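Local coordinates for heme oxygenase (Chlamydomonas reinhardtii, PDB 4RAJ), which probably catalyses the oxidative opening of heme to biliverdin, with release of iron and carbon monoxide, at residues A[70-73]-A[74-77]; A[109-112]-A[113-117]; A[160-163]-A[164-168]. One frame throughout, in Å; residues are numbered along the deposited sequence.

Interaction 1 of 3, residues A[70-73]-A[74-77]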
loop_
_atom_site.group_PDB
_atom_site.type_symbol
_atom_site.label_atom_id
_atom_site.label_comp_id
_atom_site.label_asym_id
_atom_site.label_seq_id
_atom_site.Cartn_x
_atom_site.Cartn_y
_atom_site.Cartn_z
ATOM N N ALA A 70 11.103 3.147 -5.285
ATOM C CA ALA A 70 11.973 1.988 -5.439
ATOM C C ALA A 70 11.667 1.277 -6.758
ATOM O O ALA A 70 12.583 0.891 -7.490
ATOM C CB ALA A 70 11.807 1.026 -4.256
ATOM N N LEU A 71 10.383 1.106 -7.053
ATOM C CA LEU A 71 9.966 0.501 -8.313
ATOM C C LEU A 71 10.413 1.334 -9.510
ATOM O O LEU A 71 10.867 0.793 -10.528
ATOM C CB LEU A 71 8.448 0.332 -8.369
ATOM C CG LEU A 71 7.822 -0.719 -7.447
ATOM C CD1 LEU A 71 6.322 -0.446 -7.281
ATOM C CD2 LEU A 71 8.063 -2.119 -7.989
ATOM N N ASP A 72 10.255 2.651 -9.400
ATOM C CA ASP A 72 10.631 3.544 -10.500
ATOM C C ASP A 72 12.125 3.473 -10.772
ATOM O O ASP A 72 12.564 3.547 -11.921
ATOM C CB ASP A 72 10.217 4.985 -10.195
ATOM C CG ASP A 72 8.723 5.215 -10.375
ATOM O OD1 ASP A 72 8.031 4.343 -10.950
ATOM O OD2 ASP A 72 8.243 6.283 -9.948
ATOM N N GLU A 73 12.896 3.334 -9.698
ATOM C CA GLU A 73 14.337 3.157 -9.786
ATOM C C GLU A 73 14.697 1.853 -10.492
ATOM O O GLU A 73 15.629 1.816 -11.303
ATOM C CB GLU A 73 14.962 3.176 -8.391
ATOM C CG GLU A 73 16.458 3.419 -8.400
ATOM C CD GLU A 73 16.804 4.797 -8.926
ATOM O OE1 GLU A 73 16.879 5.740 -8.108
ATOM O OE2 GLU A 73 16.992 4.940 -10.155
ATOM N N ALA A 74 13.971 0.782 -10.169
ATOM C CA ALA A 74 14.196 -0.509 -10.816
ATOM C C ALA A 74 13.827 -0.437 -12.302
ATOM O O ALA A 74 14.553 -0.972 -13.145
ATOM C CB ALA A 74 13.407 -1.622 -10.115
ATOM N N LEU A 75 12.717 0.230 -12.622
ATOM C CA LEU A 75 12.321 0.395 -14.021
ATOM C C LEU A 75 13.346 1.211 -14.794
ATOM O O LEU A 75 13.665 0.906 -15.945
ATOM C CB LEU A 75 10.955 1.055 -14.129
ATOM C CG LEU A 75 9.751 0.207 -13.735
ATOM C CD1 LEU A 75 8.514 1.091 -13.697
ATOM C CD2 LEU A 75 9.560 -0.959 -14.704
ATOM N N LYS A 76 13.868 2.250 -14.159
ATOM C CA LYS A 76 14.886 3.078 -14.799
ATOM C C LYS A 76 16.176 2.295 -15.072
ATOM O O LYS A 76 16.787 2.456 -16.130
ATOM C CB LYS A 76 15.176 4.301 -13.941
ATOM C CG LYS A 76 16.084 5.328 -14.603
ATOM C CD LYS A 76 16.181 6.596 -13.765
ATOM C CE LYS A 76 14.860 6.881 -13.063
ATOM N NZ LYS A 76 14.805 8.240 -12.444
ATOM N N LYS A 77 16.580 1.451 -14.124
ATOM C CA LYS A 77 17.744 0.577 -14.296
ATOM C C LYS A 77 17.492 -0.558 -15.285
ATOM O O LYS A 77 18.396 -1.328 -15.597
ATOM C CB LYS A 77 18.172 -0.039 -12.959
ATOM C CG LYS A 77 18.788 0.919 -11.964
ATOM C CD LYS A 77 19.268 0.178 -10.712
ATOM C CE LYS A 77 18.251 -0.864 -10.237
ATOM N NZ LYS A 77 18.470 -1.289 -8.819
#

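Interaction 2 of 3, residues A[109-112]-A[113-117]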
loop_
_atom_site.group_PDB
_atom_site.type_symbol
_atom_site.label_atom_id
_atom_site.label_comp_id
_atom_site.label_asym_id
_atom_site.label_seq_id
_atom_site.Cartn_x
_atom_site.Cartn_y
_atom_site.Cartn_z
ATOM N N ALA A 109 -2.735 23.994 4.099
ATOM C CA ALA A 109 -1.417 24.556 3.797
ATOM C C ALA A 109 -0.266 23.922 4.583
ATOM O O ALA A 109 0.816 23.692 4.035
ATOM C CB ALA A 109 -1.436 26.064 4.035
ATOM N N THR A 110 -0.503 23.630 5.859
ATOM C CA THR A 110 0.566 23.113 6.716
ATOM C C THR A 110 0.497 21.604 6.892
ATOM O O THR A 110 0.957 21.074 7.901
ATOM C CB THR A 110 0.528 23.780 8.082
ATOM O OG1 THR A 110 -0.739 23.517 8.700
ATOM C CG2 THR A 110 0.722 25.295 7.920
ATOM N N TRP A 111 -0.031 20.905 5.888
ATOM C CA TRP A 111 -0.143 19.446 5.961
ATOM C C TRP A 111 1.164 18.748 6.365
ATOM O O TRP A 111 1.148 17.808 7.159
ATOM C CB TRP A 111 -0.643 18.868 4.626
ATOM C CG TRP A 111 0.260 19.040 3.435
ATOM C CD1 TRP A 111 0.247 20.071 2.543
ATOM C CD2 TRP A 111 1.279 18.136 2.985
ATOM N NE1 TRP A 111 1.201 19.876 1.573
ATOM C CE2 TRP A 111 1.856 18.700 1.824
ATOM C CE3 TRP A 111 1.772 16.918 3.459
ATOM C CZ2 TRP A 111 2.892 18.085 1.128
ATOM C CZ3 TRP A 111 2.802 16.306 2.765
ATOM C CH2 TRP A 111 3.348 16.888 1.611
ATOM N N GLN A 112 2.292 19.212 5.845
ATOM C CA GLN A 112 3.540 18.507 6.105
ATOM C C GLN A 112 3.924 18.572 7.578
ATOM O O GLN A 112 4.330 17.561 8.158
ATOM C CB GLN A 112 4.654 19.065 5.229
ATOM C CG GLN A 112 5.906 18.235 5.228
ATOM C CD GLN A 112 6.754 18.540 4.019
ATOM O OE1 GLN A 112 7.178 19.678 3.821
ATOM N NE2 GLN A 112 6.993 17.533 3.192
ATOM N N ALA A 113 3.776 19.746 8.191
ATOM C CA ALA A 113 3.964 19.868 9.635
ATOM C C ALA A 113 2.965 19.035 10.429
ATOM O O ALA A 113 3.334 18.444 11.442
ATOM C CB ALA A 113 3.873 21.314 10.064
ATOM N N GLN A 114 1.706 18.985 9.985
ATOM C CA GLN A 114 0.701 18.246 10.751
ATOM C C GLN A 114 0.937 16.742 10.687
ATOM O O GLN A 114 0.409 16.004 11.513
ATOM C CB GLN A 114 -0.729 18.540 10.291
ATOM C CG GLN A 114 -0.998 19.957 9.850
ATOM C CD GLN A 114 -2.468 20.357 9.882
ATOM O OE1 GLN A 114 -3.346 19.547 9.606
ATOM N NE2 GLN A 114 -2.724 21.647 10.087
ATOM N N LEU A 115 1.718 16.276 9.718
ATOM C CA LEU A 115 2.057 14.856 9.675
ATOM C C LEU A 115 3.047 14.487 10.781
ATOM O O LEU A 115 3.240 13.307 11.070
ATOM C CB LEU A 115 2.632 14.467 8.315
ATOM C CG LEU A 115 1.662 14.465 7.133
ATOM C CD1 LEU A 115 2.294 13.748 5.952
ATOM C CD2 LEU A 115 0.336 13.821 7.516
ATOM N N GLY A 116 3.673 15.492 11.385
ATOM C CA GLY A 116 4.530 15.276 12.542
ATOM C C GLY A 116 5.863 14.624 12.234
ATOM O O GLY A 116 6.498 14.928 11.236
ATOM N N THR A 117 6.299 13.716 13.098
ATOM C CA THR A 117 7.534 12.988 12.833
ATOM C C THR A 117 7.224 11.553 12.438
ATOM O O THR A 117 6.269 10.955 12.932
ATOM C CB THR A 117 8.476 12.980 14.060
ATOM O OG1 THR A 117 7.830 12.312 15.151
ATOM C CG2 THR A 117 8.815 14.388 14.479
#

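Interaction 3 of 3, residues A[160-163]-A[164-168]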
loop_
_atom_site.group_PDB
_atom_site.type_symbol
_atom_site.label_atom_id
_atom_site.label_comp_id
_atom_site.label_asym_id
_atom_site.label_seq_id
_atom_site.Cartn_x
_atom_site.Cartn_y
_atom_site.Cartn_z
ATOM N N ARG A 160 -15.828 4.363 0.997
ATOM C CA ARG A 160 -17.269 4.531 1.177
ATOM C C ARG A 160 -17.618 5.145 2.533
ATOM O O ARG A 160 -18.521 5.997 2.626
ATOM C CB ARG A 160 -17.987 3.186 1.004
ATOM C CG ARG A 160 -18.378 2.888 -0.442
ATOM C CD ARG A 160 -18.763 1.426 -0.634
ATOM N NE ARG A 160 -17.957 0.795 -1.679
ATOM C CZ ARG A 160 -17.822 -0.520 -1.842
ATOM N NH1 ARG A 160 -18.437 -1.360 -1.021
ATOM N NH2 ARG A 160 -17.063 -0.993 -2.825
ATOM N N TRP A 161 -16.926 4.709 3.582
ATOM C CA TRP A 161 -17.131 5.263 4.918
ATOM C C TRP A 161 -16.667 6.708 4.999
ATOM O O TRP A 161 -17.364 7.551 5.560
ATOM C CB TRP A 161 -16.404 4.430 5.983
ATOM C CG TRP A 161 -17.210 3.296 6.512
ATOM C CD1 TRP A 161 -16.960 1.965 6.355
ATOM C CD2 TRP A 161 -18.412 3.390 7.284
ATOM N NE1 TRP A 161 -17.935 1.224 6.980
ATOM C CE2 TRP A 161 -18.835 2.076 7.560
ATOM C CE3 TRP A 161 -19.178 4.460 7.757
ATOM C CZ2 TRP A 161 -19.989 1.802 8.299
ATOM C CZ3 TRP A 161 -20.325 4.186 8.484
ATOM C CH2 TRP A 161 -20.717 2.867 8.750
ATOM N N ALA A 162 -15.496 7.004 4.444
ATOM C CA ALA A 162 -15.013 8.385 4.429
ATOM C C ALA A 162 -16.029 9.315 3.771
ATOM O O ALA A 162 -16.338 10.393 4.297
ATOM C CB ALA A 162 -13.663 8.479 3.706
ATOM N N ARG A 163 -16.557 8.896 2.622
ATOM C CA ARG A 163 -17.497 9.739 1.894
ATOM C C ARG A 163 -18.789 9.942 2.696
ATOM O O ARG A 163 -19.352 11.035 2.713
ATOM C CB ARG A 163 -17.800 9.140 0.519
ATOM C CG ARG A 163 -18.818 9.927 -0.299
ATOM C CD ARG A 163 -18.496 9.899 -1.792
ATOM N NE ARG A 163 -17.316 10.704 -2.115
ATOM C CZ ARG A 163 -16.134 10.212 -2.460
ATOM N NH1 ARG A 163 -15.129 11.046 -2.716
ATOM N NH2 ARG A 163 -15.947 8.896 -2.548
ATOM N N LYS A 164 -19.231 8.897 3.383
ATOM C CA LYS A 164 -20.456 8.970 4.172
ATOM C C LYS A 164 -20.287 9.869 5.399
ATOM O O LYS A 164 -21.070 10.786 5.629
ATOM C CB LYS A 164 -20.891 7.565 4.607
ATOM C CG LYS A 164 -22.251 7.523 5.301
ATOM C CD LYS A 164 -22.607 6.110 5.725
ATOM C CE LYS A 164 -24.109 5.951 5.933
ATOM N NZ LYS A 164 -24.831 5.822 4.632
ATOM N N ILE A 165 -19.256 9.604 6.184
ATOM C CA ILE A 165 -19.075 10.294 7.451
ATOM C C ILE A 165 -18.613 11.742 7.269
ATOM O O ILE A 165 -19.064 12.639 7.989
ATOM C CB ILE A 165 -18.085 9.528 8.342
ATOM C CG1 ILE A 165 -18.680 8.164 8.707
ATOM C CG2 ILE A 165 -17.757 10.318 9.602
ATOM C CD1 ILE A 165 -17.793 7.309 9.577
ATOM N N PHE A 166 -17.739 11.974 6.295
ATOM C CA PHE A 166 -17.206 13.314 6.074
ATOM C C PHE A 166 -18.038 14.100 5.079
ATOM O O PHE A 166 -17.694 15.231 4.756
ATOM C CB PHE A 166 -15.763 13.255 5.580
ATOM C CG PHE A 166 -14.802 12.672 6.580
ATOM C CD1 PHE A 166 -14.998 12.846 7.943
ATOM C CD2 PHE A 166 -13.701 11.948 6.151
ATOM C CE1 PHE A 166 -14.119 12.312 8.866
ATOM C CE2 PHE A 166 -12.813 11.405 7.070
ATOM C CZ PHE A 166 -13.025 11.586 8.431
ATOM N N GLN A 167 -19.107 13.480 4.585
ATOM C CA GLN A 167 -20.008 14.095 3.603
ATOM C C GLN A 167 -19.254 14.674 2.416
ATOM O O GLN A 167 -19.415 15.846 2.065
ATOM C CB GLN A 167 -20.855 15.183 4.266
ATOM C CG GLN A 167 -21.767 14.654 5.338
ATOM C CD GLN A 167 -22.570 15.754 5.994
ATOM O OE1 GLN A 167 -23.027 16.688 5.332
ATOM N NE2 GLN A 167 -22.738 15.657 7.303
ATOM N N LEU A 168 -18.428 13.841 1.800
ATOM C CA LEU A 168 -17.566 14.288 0.714
ATOM C C LEU A 168 -18.292 14.401 -0.617
ATOM O O LEU A 168 -19.121 13.552 -0.942
ATOM C CB LEU A 168 -16.390 13.323 0.555
ATOM C CG LEU A 168 -15.495 13.099 1.769
ATOM C CD1 LEU A 168 -14.502 11.976 1.468
ATOM C CD2 LEU A 168 -14.768 14.383 2.148
#

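Interaction 1 of 3, residues A[70-73]-A[74-77]
Glu-73 sets its CG opposite the backbone N (chi1 -162°) and then bends at CG, and Lys-76, one helical turn on, starts off the same way (chi1 -172°) before bending nearer its end. The two chains therefore cross at a slant on the outer surface of the helix. Glu-73 OE2 lies 4.1 Å from Lys-76 CD and equally near CE, so the carboxylate sits beside the lysine's methylenes. Glu-73 OE2 to Lys-76 NZ is 4.6 Å, too long for a salt bridge. The opposite charges probably still attract each other weakly. Lys-77 runs differently. Its chain leans back over the end of the Glu-73 carbonyl, with CG 3.3 Å from Glu-73 O, and its ammonium group goes on to a hydrogen bond with Gly-133 O.

The inner side is apolar. Leu-71, Ala-74 and Leu-75 all touch Val-82 of helix 80-84, while Leu-71 also meets Leu-140 and Val-144 of helix 140-151. Two side chains also settle against the backbone of the preceding turn: Leu-75 CG rests 3.4 Å from Leu-71 O, and Ala-74 CB is 3.5 Å from the same oxygen. Asp-72 stands at the border between the two sides. Its OD1 takes a salt bridge from Lys-90 and a hydrogen bond with Tyr-94 OH, which should hold the carboxylate in place and balance its charge.

Beneath the side chains four backbone bonds join each residue to the fourth one along. Leu-75 N to Leu-71 O is 2.9 Å, and Lys-76 N to Asp-72 O is the same. Such a stretch is a regular amphipathic alpha-helical turn, here near the C-terminal end of the long helix 50-76 in the all-helical heme oxygenase fold.

Interaction 2 of 3, residues A[109-112]-A[113-117]
Trp-111 and Leu-115 make the apolar side of this turn. Leu-115 CD1 comes up at the edge of the indole, near the ring plane, 4.1 Å from Trp-111 CE3. Trp-111 CG sits between the backbone N and the carbonyl carbon (chi1 65°), which lays the ring back beside its own helix turn. Gln-112 CB lies over one indole face, toward the rim. The ring also packs on Lys-100, Val-103 and Gln-104 of helix 96-107, which makes this the more closely packed side.

The residues belong to a short single-turn helix, 111-114, with Thr-110 at its N-cap position. The Thr-110 side chain makes no capping bond. A backbone bond holds the start, Gln-114 N to Thr-110 O at 3.0 Å. Farther on the grip slackens: Leu-115 N is shared weakly between Trp-111 O at 3.0 Å and Gln-112 O at 3.3 Å. Gly-116 then leaves the helix with positive phi, its N bonded to Ala-113 O.

Away from the indole the contact is looser, and Thr-110 and Ala-113 are exposed. Gln-114 bridges back to Thr-110 there. Its own start is tight, with Gln-114 CG pressed to 3.0 Å from Thr-110 O. Its chain, extended beyond CG, brings the amide NE2 to Thr-110 OG1 in a weak, bent bond of 3.1 Å. An alanine at this position would lack the whole reach, is likely to leave Thr-110 OG1 without its amide mate and would probably weaken the packing on Leu-107 of helix 96-107.

Interaction 3 of 3, residues A[160-163]-A[164-168]
Arg-163 and Leu-168 cross at about a right angle where helix 155-165 gives way to a loop. Leu-168 CD1 lies over one face of the guanidinium, and Leu-168 CB is 3.9 Å from Arg-163 NE. Leu-168 O stands in the guanidinium plane at its edge. The polar bonds of that group go just beyond: NE to Pro-169 O and NH1 to Thr-174 OG1. These should fix the rotation of the guanidinium and keep its flat side against the leucine.

On the outer surface Trp-161 and Lys-164 lie side by side and point the same way, with Trp-161 CZ3 4.1 Å from Lys-164 CD. Ile-165 comes across at a slant to the indole. Its CG1 is opposite the carbonyl carbon (chi1 -65°), and with the chain extended to Ile-165 CD1 the methyl comes to 3.7 Å from Trp-161 CE3.

Ala-162 faces inward. Its CB touches Phe-166 CD2 and Leu-168 CD1, both at 4.2 Å. The Phe-166 ring reaches on to an edge-to-face contact with Tyr-53 of helix 50-76.

The backbone closes the turn. Leu-168 N bonds Arg-163 O at 3.1 Å, on a lone pair in the carbonyl plane. Gln-167, with positive phi, gives a weak bond from its N to Lys-164 O. This pair of bonds, with Leu-168 packed back on Arg-163, is the mark of a Schellman motif at a helix C-terminus.

The three contacts follow one another along the chain and do not touch. The centres of interactions 1 and 3 are about 35 Å apart, on opposite sides of the chain's centre. Interaction 2 lies about 28 Å from interaction 1 and about 23 Å from interaction 3, centre to centre. Helix 50-76 links two of them: interaction 1 is near its C-terminal end, and interaction 3 packs on Tyr-53 near its start. Between these points the helix carries Phe-60, which lines the pocket occupied by the polyether PG6. Helix 140-151, against which interaction 1 packs, adds Thr-146, Gln-147 and Ala-150 to that pocket. None of the three contacts supplies a pocket residue itself.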